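Local coordinates for protein thermosome subunit (Methanococcoides burtonii, PDB 3AQ1) that probably acts as a group II chaperonin, binding unfolded proteins and using ATP hydrolysis to help them fold, at residues I151-E165 with V323-D336. Sequence-based numbering, arbitrary orientation.
Sequences IKIEKRAGGSIDDSE and VTVLLHGGTEHVVD
Val323 sets its CG2 alongside Ile151 CG1, and its carbonyl receives Lys152 N, opening a parallel ladder between strands 323-329 and 151-157. Val325 continues it, bonding Lys152 O and Glu154 N. Leu326 crosses Glu154 on the opposite face from Val325, its CD2 3.8 Å from Glu154 CB. Its backbone exchanges two bonds with Glu165 in an antiparallel pair, making 323-329 the central strand of a small mixed sheet. Leu327 N reaches Glu154 O, and its O takes Arg156 N. Ser164 OG, held beside its own backbone N (chi1 -72°), accepts a nearly straight bond of 2.7 Å from His328 N. The His328 ring carries Arg156 CB over one face, 3.7 Å from the centroid in a CH-pi contact. Gly329 O receives a weak bond from Gly158 N; past Gly330, Thr331 OG1 caps helix 332-355 at Val334 N. Val335 CG1 packs against Lys155 CB, and Asp336 OD1 forms a long salt bridge of 3.6 Å with Lys155 NZ. Leu342 touches Ile153 and Leu346 touches Ile151, so sheet and helix probably belong to the intermediate domain, as in other group II chaperonins. Backbone bonding thus defines the register, whereas the serine hydroxyl ties in loop 158-164 with its 3-10 segment, against which the histidine ring packs.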
loop_
_atom_site.group_PDB
_atom_site.type_symbol
_atom_site.label_atom_id
_atom_site.label_comp_id
_atom_site.label_asym_id
_atom_site.label_seq_id
_atom_site.Cartn_x
_atom_site.Cartn_y
_atom_site.Cartn_z
ATOM N N ILE A 151 -0.168 -7.647 6.636
ATOM C CA ILE A 151 -1.387 -7.273 7.342
ATOM C C ILE A 151 -2.638 -7.920 6.767
ATOM O O ILE A 151 -2.912 -7.832 5.587
ATOM C CB ILE A 151 -1.542 -5.756 7.461
ATOM C CG1 ILE A 151 -0.380 -5.199 8.285
ATOM C CG2 ILE A 151 -2.876 -5.404 8.106
ATOM C CD1 ILE A 151 -0.444 -3.726 8.543
ATOM N N LYS A 152 -3.381 -8.603 7.621
ATOM C CA LYS A 152 -4.675 -9.131 7.238
ATOM C C LYS A 152 -5.755 -8.417 8.047
ATOM O O LYS A 152 -5.638 -8.264 9.262
ATOM C CB LYS A 152 -4.757 -10.639 7.483
ATOM C CG LYS A 152 -6.186 -11.146 7.388
ATOM C CD LYS A 152 -6.339 -12.600 7.767
ATOM C CE LYS A 152 -7.811 -12.937 7.871
ATOM N NZ LYS A 152 -8.065 -14.378 7.651
ATOM N N ILE A 153 -6.804 -7.968 7.373
ATOM C CA ILE A 153 -7.912 -7.361 8.082
ATOM C C ILE A 153 -9.048 -8.349 8.141
ATOM O O ILE A 153 -9.459 -8.896 7.133
ATOM C CB ILE A 153 -8.384 -6.053 7.428
ATOM C CG1 ILE A 153 -7.188 -5.129 7.180
ATOM C CG2 ILE A 153 -9.351 -5.372 8.330
ATOM C CD1 ILE A 153 -7.558 -3.696 6.820
ATOM N N GLU A 154 -9.518 -8.610 9.348
ATOM C CA GLU A 154 -10.626 -9.526 9.578
ATOM C C GLU A 154 -11.671 -8.698 10.306
ATOM O O GLU A 154 -11.437 -8.220 11.423
ATOM C CB GLU A 154 -10.185 -10.720 10.435
ATOM C CG GLU A 154 -11.298 -11.694 10.771
ATOM C CD GLU A 154 -11.661 -12.556 9.582
ATOM O OE1 GLU A 154 -10.769 -12.748 8.727
ATOM O OE2 GLU A 154 -12.825 -13.022 9.496
ATOM N N LYS A 155 -12.812 -8.484 9.667
ATOM C CA LYS A 155 -13.775 -7.558 10.240
ATOM C C LYS A 155 -14.748 -8.240 11.192
ATOM O O LYS A 155 -15.426 -9.203 10.838
ATOM C CB LYS A 155 -14.482 -6.722 9.158
ATOM C CG LYS A 155 -15.126 -7.509 8.052
ATOM C CD LYS A 155 -15.088 -6.759 6.727
ATOM C CE LYS A 155 -15.764 -7.603 5.649
ATOM N NZ LYS A 155 -15.552 -7.052 4.288
ATOM N N ARG A 156 -14.770 -7.742 12.420
ATOM C CA ARG A 156 -15.678 -8.232 13.438
ATOM C C ARG A 156 -16.808 -7.209 13.715
ATOM O O ARG A 156 -16.601 -6.192 14.389
ATOM C CB ARG A 156 -14.894 -8.519 14.715
ATOM C CG ARG A 156 -13.669 -9.391 14.517
ATOM C CD ARG A 156 -13.629 -10.521 15.547
ATOM N NE ARG A 156 -14.725 -11.471 15.360
ATOM C CZ ARG A 156 -15.019 -12.058 14.200
ATOM N NH1 ARG A 156 -14.302 -11.797 13.110
ATOM N NH2 ARG A 156 -16.031 -12.908 14.128
ATOM N N ALA A 157 -18.001 -7.472 13.189
ATOM C CA ALA A 157 -19.117 -6.560 13.403
ATOM C C ALA A 157 -19.468 -6.486 14.887
ATOM O O ALA A 157 -19.490 -7.508 15.574
ATOM C CB ALA A 157 -20.316 -6.994 12.590
ATOM N N GLY A 158 -19.727 -5.277 15.382
ATOM C CA GLY A 158 -20.120 -5.081 16.768
ATOM C C GLY A 158 -19.087 -4.375 17.634
ATOM O O GLY A 158 -17.885 -4.612 17.493
ATOM N N GLY A 159 -19.559 -3.509 18.536
ATOM C CA GLY A 159 -18.696 -2.759 19.433
ATOM C C GLY A 159 -18.209 -1.450 18.840
ATOM O O GLY A 159 -18.854 -0.869 17.969
ATOM N N SER A 160 -17.058 -0.996 19.320
ATOM C CA SER A 160 -16.455 0.260 18.900
ATOM C C SER A 160 -15.140 -0.016 18.177
ATOM O O SER A 160 -14.529 -1.067 18.355
ATOM C CB SER A 160 -16.234 1.160 20.132
ATOM O OG SER A 160 -15.125 2.045 20.013
ATOM N N ILE A 161 -14.699 0.923 17.353
ATOM C CA ILE A 161 -13.414 0.780 16.695
ATOM C C ILE A 161 -12.313 0.669 17.748
ATOM O O ILE A 161 -11.206 0.225 17.463
ATOM C CB ILE A 161 -13.141 1.977 15.806
ATOM C CG1 ILE A 161 -11.923 1.739 14.929
ATOM C CG2 ILE A 161 -12.946 3.212 16.648
ATOM C CD1 ILE A 161 -11.679 2.881 14.003
ATOM N N ASP A 162 -12.632 1.081 18.971
ATOM C CA ASP A 162 -11.682 1.036 20.082
ATOM C C ASP A 162 -11.431 -0.400 20.565
ATOM O O ASP A 162 -10.414 -0.686 21.196
ATOM C CB ASP A 162 -12.184 1.899 21.249
ATOM C CG ASP A 162 -11.928 3.387 21.044
ATOM O OD1 ASP A 162 -10.855 3.751 20.501
ATOM O OD2 ASP A 162 -12.801 4.190 21.451
ATOM N N ASP A 163 -12.370 -1.290 20.271
ATOM C CA ASP A 163 -12.253 -2.686 20.636
ATOM C C ASP A 163 -11.477 -3.432 19.558
ATOM O O ASP A 163 -11.368 -4.647 19.608
ATOM C CB ASP A 163 -13.634 -3.340 20.769
ATOM C CG ASP A 163 -14.524 -2.653 21.784
ATOM O OD1 ASP A 163 -13.993 -2.101 22.774
ATOM O OD2 ASP A 163 -15.763 -2.680 21.589
ATOM N N SER A 164 -10.959 -2.725 18.564
ATOM C CA SER A 164 -10.161 -3.402 17.548
ATOM C C SER A 164 -8.863 -3.955 18.148
ATOM O O SER A 164 -8.267 -3.349 19.032
ATOM C CB SER A 164 -9.899 -2.483 16.350
ATOM O OG SER A 164 -11.094 -2.307 15.598
ATOM N N GLU A 165 -8.443 -5.126 17.692
ATOM C CA GLU A 165 -7.240 -5.738 18.240
ATOM C C GLU A 165 -6.134 -5.868 17.209
ATOM O O GLU A 165 -6.386 -6.016 16.010
ATOM C CB GLU A 165 -7.540 -7.120 18.823
ATOM C CG GLU A 165 -8.494 -7.131 19.992
ATOM C CD GLU A 165 -8.908 -8.536 20.385
ATOM O OE1 GLU A 165 -10.057 -8.945 20.092
ATOM O OE2 GLU A 165 -8.075 -9.234 20.987
ATOM N N VAL A 323 0.696 -9.468 11.050
ATOM C CA VAL A 323 -0.295 -9.180 12.078
ATOM C C VAL A 323 -1.687 -9.211 11.464
ATOM O O VAL A 323 -1.867 -9.002 10.276
ATOM C CB VAL A 323 -0.116 -7.772 12.689
ATOM C CG1 VAL A 323 1.334 -7.460 12.911
ATOM C CG2 VAL A 323 -0.714 -6.741 11.787
ATOM N N THR A 324 -2.676 -9.470 12.288
ATOM C CA THR A 324 -4.046 -9.406 11.839
ATOM C C THR A 324 -4.708 -8.357 12.682
ATOM O O THR A 324 -4.569 -8.366 13.898
ATOM C CB THR A 324 -4.762 -10.743 12.067
ATOM O OG1 THR A 324 -4.110 -11.756 11.296
ATOM C CG2 THR A 324 -6.217 -10.659 11.649
ATOM N N VAL A 325 -5.396 -7.433 12.028
ATOM C CA VAL A 325 -6.247 -6.476 12.709
ATOM C C VAL A 325 -7.636 -7.085 12.795
ATOM O O VAL A 325 -8.280 -7.286 11.767
ATOM C CB VAL A 325 -6.396 -5.166 11.907
ATOM C CG1 VAL A 325 -7.296 -4.217 12.653
ATOM C CG2 VAL A 325 -5.048 -4.514 11.623
ATOM N N LEU A 326 -8.093 -7.401 14.002
ATOM C CA LEU A 326 -9.510 -7.664 14.185
ATOM C C LEU A 326 -10.202 -6.310 14.297
ATOM O O LEU A 326 -10.165 -5.668 15.348
ATOM C CB LEU A 326 -9.760 -8.499 15.434
ATOM C CG LEU A 326 -9.076 -9.858 15.441
ATOM C CD1 LEU A 326 -9.415 -10.603 16.707
ATOM C CD2 LEU A 326 -9.507 -10.643 14.219
ATOM N N LEU A 327 -10.812 -5.871 13.199
ATOM C CA LEU A 327 -11.450 -4.556 13.125
ATOM C C LEU A 327 -12.892 -4.582 13.627
ATOM O O LEU A 327 -13.718 -5.336 13.105
ATOM C CB LEU A 327 -11.428 -4.054 11.681
ATOM C CG LEU A 327 -11.968 -2.656 11.389
ATOM C CD1 LEU A 327 -11.212 -1.630 12.208
ATOM C CD2 LEU A 327 -11.840 -2.362 9.902
ATOM N N HIS A 328 -13.186 -3.762 14.636
ATOM C CA HIS A 328 -14.553 -3.633 15.157
ATOM C C HIS A 328 -15.245 -2.315 14.765
ATOM O O HIS A 328 -14.606 -1.269 14.652
ATOM C CB HIS A 328 -14.561 -3.774 16.677
ATOM C CG HIS A 328 -14.334 -5.172 17.155
ATOM N ND1 HIS A 328 -13.084 -5.658 17.466
ATOM C CD2 HIS A 328 -15.199 -6.193 17.367
ATOM C CE1 HIS A 328 -13.188 -6.921 17.847
ATOM N NE2 HIS A 328 -14.459 -7.270 17.791
ATOM N N GLY A 329 -16.559 -2.386 14.567
ATOM C CA GLY A 329 -17.384 -1.221 14.284
ATOM C C GLY A 329 -18.762 -1.394 14.903
ATOM O O GLY A 329 -19.084 -2.483 15.374
ATOM N N GLY A 330 -19.579 -0.340 14.907
ATOM C CA GLY A 330 -20.901 -0.439 15.503
ATOM C C GLY A 330 -21.755 -1.537 14.886
ATOM O O GLY A 330 -22.393 -2.322 15.596
ATOM N N THR A 331 -21.757 -1.593 13.554
ATOM C CA THR A 331 -22.644 -2.484 12.800
ATOM C C THR A 331 -21.915 -3.240 11.693
ATOM O O THR A 331 -20.757 -2.971 11.398
ATOM C CB THR A 331 -23.765 -1.684 12.090
ATOM O OG1 THR A 331 -23.223 -1.004 10.947
ATOM C CG2 THR A 331 -24.379 -0.664 13.030
ATOM N N GLU A 332 -22.618 -4.173 11.064
ATOM C CA GLU A 332 -22.135 -4.813 9.849
ATOM C C GLU A 332 -21.655 -3.794 8.822
ATOM O O GLU A 332 -20.567 -3.931 8.265
ATOM C CB GLU A 332 -23.256 -5.632 9.215
ATOM C CG GLU A 332 -22.857 -6.327 7.926
ATOM C CD GLU A 332 -22.382 -7.741 8.166
ATOM O OE1 GLU A 332 -22.693 -8.297 9.245
ATOM O OE2 GLU A 332 -21.705 -8.295 7.275
ATOM N N HIS A 333 -22.466 -2.775 8.550
ATOM C CA HIS A 333 -22.141 -1.872 7.447
ATOM C C HIS A 333 -21.044 -0.846 7.771
ATOM O O HIS A 333 -20.284 -0.449 6.885
ATOM C CB HIS A 333 -23.391 -1.205 6.845
ATOM C CG HIS A 333 -23.135 -0.547 5.522
ATOM N ND1 HIS A 333 -23.025 -1.259 4.346
ATOM C CD2 HIS A 333 -22.939 0.753 5.192
ATOM C CE1 HIS A 333 -22.787 -0.427 3.347
ATOM N NE2 HIS A 333 -22.728 0.801 3.834
ATOM N N VAL A 334 -20.970 -0.419 9.029
ATOM C CA VAL A 334 -19.881 0.442 9.488
ATOM C C VAL A 334 -18.541 -0.236 9.208
ATOM O O VAL A 334 -17.608 0.340 8.648
ATOM C CB VAL A 334 -19.987 0.693 11.012
ATOM C CG1 VAL A 334 -18.754 1.411 11.542
ATOM C CG2 VAL A 334 -21.243 1.472 11.336
ATOM N N VAL A 335 -18.462 -1.490 9.590
ATOM C CA VAL A 335 -17.219 -2.214 9.493
ATOM C C VAL A 335 -16.780 -2.479 8.050
ATOM O O VAL A 335 -15.586 -2.619 7.791
ATOM C CB VAL A 335 -17.310 -3.500 10.311
ATOM C CG1 VAL A 335 -17.072 -4.709 9.440
ATOM C CG2 VAL A 335 -16.366 -3.422 11.485
ATOM N N ASP A 336 -17.722 -2.536 7.106
ATOM C CA ASP A 336 -17.339 -2.658 5.697
ATOM C C ASP A 336 -16.565 -1.424 5.234
ATOM O O ASP A 336 -15.520 -1.546 4.591
ATOM C CB ASP A 336 -18.548 -2.888 4.789
ATOM C CG ASP A 336 -19.162 -4.261 4.965
ATOM O OD1 ASP A 336 -18.440 -5.207 5.350
ATOM O OD2 ASP A 336 -20.379 -4.396 4.715
#